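Local coordinates for protein putative succinylglutamate desuccinylase / aspartoacylase (Shewanella amazonensis, PDB 3FMC) that is a putative zinc-dependent hydrolase of the succinylglutamate desuccinylase/aspartoacylase family, probably acting on ester or amide bonds, at residues Leu201-Ser205 with Phe215-Thr220. Sequence-based numbering, arbitrary orientation.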
loop_
_atom_site.group_PDB
_atom_site.type_symbol
_atom_site.label_atom_id
_atom_site.label_comp_id
_atom_site.label_asym_id
_atom_site.label_seq_id
_atom_site.Cartn_x
_atom_site.Cartn_y
_atom_site.Cartn_z
ATOM N N LEU C 201 30.067 4.940 14.933
ATOM C CA LEU C 201 31.340 4.752 14.229
ATOM C C LEU C 201 31.270 3.458 13.440
ATOM O O LEU C 201 31.059 2.360 13.998
ATOM C CB LEU C 201 32.511 4.768 15.225
ATOM C CG LEU C 201 32.717 6.054 16.038
ATOM C CD1 LEU C 201 33.750 5.866 17.144
ATOM C CD2 LEU C 201 33.103 7.216 15.123
ATOM N N ILE C 202 31.449 3.572 12.118
ATOM C CA ILE C 202 31.197 2.459 11.208
ATOM C C ILE C 202 32.461 1.981 10.505
ATOM O O ILE C 202 33.363 2.778 10.198
ATOM C CB ILE C 202 30.001 2.789 10.218
ATOM C CG1 ILE C 202 30.391 3.797 9.128
ATOM C CG2 ILE C 202 28.737 3.284 10.983
ATOM C CD1 ILE C 202 29.258 3.951 8.079
ATOM N N PRO C 203 32.545 0.669 10.246
ATOM C CA PRO C 203 33.741 0.068 9.685
ATOM C C PRO C 203 33.817 0.104 8.169
ATOM O O PRO C 203 32.886 0.565 7.497
ATOM C CB PRO C 203 33.625 -1.380 10.127
ATOM C CG PRO C 203 32.156 -1.644 10.120
ATOM C CD PRO C 203 31.510 -0.343 10.528
ATOM N N ASN C 204 34.942 -0.370 7.649
ATOM C CA ASN C 204 35.135 -0.490 6.207
ATOM C C ASN C 204 34.365 -1.709 5.662
ATOM O O ASN C 204 34.919 -2.795 5.462
ATOM C CB ASN C 204 36.615 -0.605 5.854
ATOM C CG ASN C 204 36.876 -0.430 4.377
ATOM O OD1 ASN C 204 35.948 -0.185 3.601
ATOM N ND2 ASN C 204 38.135 -0.605 3.965
ATOM N N SER C 205 33.091 -1.497 5.384
ATOM C CA SER C 205 32.240 -2.566 4.918
ATOM C C SER C 205 31.158 -1.978 4.053
ATOM O O SER C 205 30.535 -1.010 4.445
ATOM C CB SER C 205 31.598 -3.224 6.128
ATOM O OG SER C 205 30.785 -4.296 5.733
ATOM N N PHE C 215 32.842 5.843 0.456
ATOM C CA PHE C 215 34.139 5.720 1.140
ATOM C C PHE C 215 34.817 4.376 1.015
ATOM O O PHE C 215 36.056 4.305 1.113
ATOM C CB PHE C 215 34.069 6.165 2.626
ATOM C CG PHE C 215 33.255 5.242 3.526
ATOM C CD1 PHE C 215 33.658 3.952 3.794
ATOM C CD2 PHE C 215 32.160 5.738 4.215
ATOM C CE1 PHE C 215 32.925 3.146 4.654
ATOM C CE2 PHE C 215 31.432 4.943 5.092
ATOM C CZ PHE C 215 31.807 3.638 5.294
ATOM N N VAL C 216 34.069 3.294 0.814
ATOM C CA VAL C 216 34.753 2.000 0.787
ATOM C C VAL C 216 35.877 1.933 -0.255
ATOM O O VAL C 216 36.963 1.387 0.057
ATOM C CB VAL C 216 33.769 0.778 0.690
ATOM C CG1 VAL C 216 34.503 -0.506 0.376
ATOM C CG2 VAL C 216 32.987 0.621 1.986
ATOM N N PRO C 217 35.652 2.426 -1.495
ATOM C CA PRO C 217 36.789 2.233 -2.417
ATOM C C PRO C 217 38.060 2.938 -1.947
ATOM O O PRO C 217 39.177 2.399 -2.062
ATOM C CB PRO C 217 36.304 2.866 -3.745
ATOM C CG PRO C 217 34.809 2.943 -3.632
ATOM C CD PRO C 217 34.503 3.078 -2.164
ATOM N N TRP C 218 37.874 4.139 -1.432
ATOM C CA TRP C 218 39.017 4.961 -0.946
ATOM C C TRP C 218 39.698 4.438 0.307
ATOM O O TRP C 218 40.941 4.594 0.450
ATOM C CB TRP C 218 38.599 6.383 -0.744
ATOM C CG TRP C 218 38.113 7.046 -1.986
ATOM C CD1 TRP C 218 36.827 7.221 -2.359
ATOM C CD2 TRP C 218 38.918 7.683 -3.000
ATOM N NE1 TRP C 218 36.769 7.894 -3.563
ATOM C CE2 TRP C 218 38.032 8.196 -3.974
ATOM C CE3 TRP C 218 40.298 7.851 -3.186
ATOM C CZ2 TRP C 218 38.478 8.892 -5.114
ATOM C CZ3 TRP C 218 40.742 8.521 -4.342
ATOM C CH2 TRP C 218 39.833 9.043 -5.275
ATOM N N TRP C 219 38.897 3.863 1.219
ATOM C CA TRP C 219 39.413 3.332 2.481
ATOM C C TRP C 219 40.202 2.079 2.146
ATOM O O TRP C 219 41.303 1.862 2.660
ATOM C CB TRP C 219 38.267 2.957 3.407
ATOM C CG TRP C 219 38.607 2.816 4.872
ATOM C CD1 TRP C 219 39.855 2.653 5.435
ATOM C CD2 TRP C 219 37.673 2.787 5.953
ATOM N NE1 TRP C 219 39.748 2.533 6.790
ATOM C CE2 TRP C 219 38.420 2.610 7.144
ATOM C CE3 TRP C 219 36.273 2.890 6.038
ATOM C CZ2 TRP C 219 37.813 2.556 8.401
ATOM C CZ3 TRP C 219 35.682 2.823 7.283
ATOM C CH2 TRP C 219 36.456 2.649 8.447
ATOM N N THR C 220 39.628 1.231 1.287
ATOM C CA THR C 220 40.311 0.021 0.843
ATOM C C THR C 220 41.631 0.351 0.112
ATOM O O THR C 220 42.625 -0.338 0.311
ATOM C CB THR C 220 39.385 -0.800 -0.061
ATOM O OG1 THR C 220 38.223 -1.175 0.703
ATOM C CG2 THR C 220 40.099 -2.029 -0.556
#
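An amide-on-indole stack between N204 and W219 dominates this contact, in which the loop leaving strand 198-202 lies against one side of helix 210-227. The amide plane of N204 is only 5° from that of the indole, and its CB sits over the six-membered ring in a CH-pi contact, 3.6 Å from the centroid. With CG anti to the backbone N (chi1 -168°), the N204 side chain runs back along the indole toward the helix. Its own backbone N lies over the same ring, N204 N 3.3 Å from W219 CZ3, while I202 O meets the ring at its edge, near CH2. A flat, broad tryptophan thus receives both backbone and side chain of the loop. Strand and helix are consecutive elements of the zinc-exopeptidase-like catalytic domain, and N204 centres an inverse gamma turn just beyond the strand end. The amide's two ends are treated differently. N204 ND2 has its main partner in E223, one turn on from W219, and adds a weak hydrogen bond to T220 OG1 (3.3 Å); OD1 rests against both methyls of V216, 3.5 Å from CG2. Threonine suits its place because OG1 also donates to V216 O (2.9 Å), which T220 N reaches from the opposite face of the carbonyl plane. Nearer the strand the contact turns apolar: I202 CD1 touches the edge of the F215 ring at CZ (3.8 Å), and P184 of strand 176-184 packs on both F215 and W219.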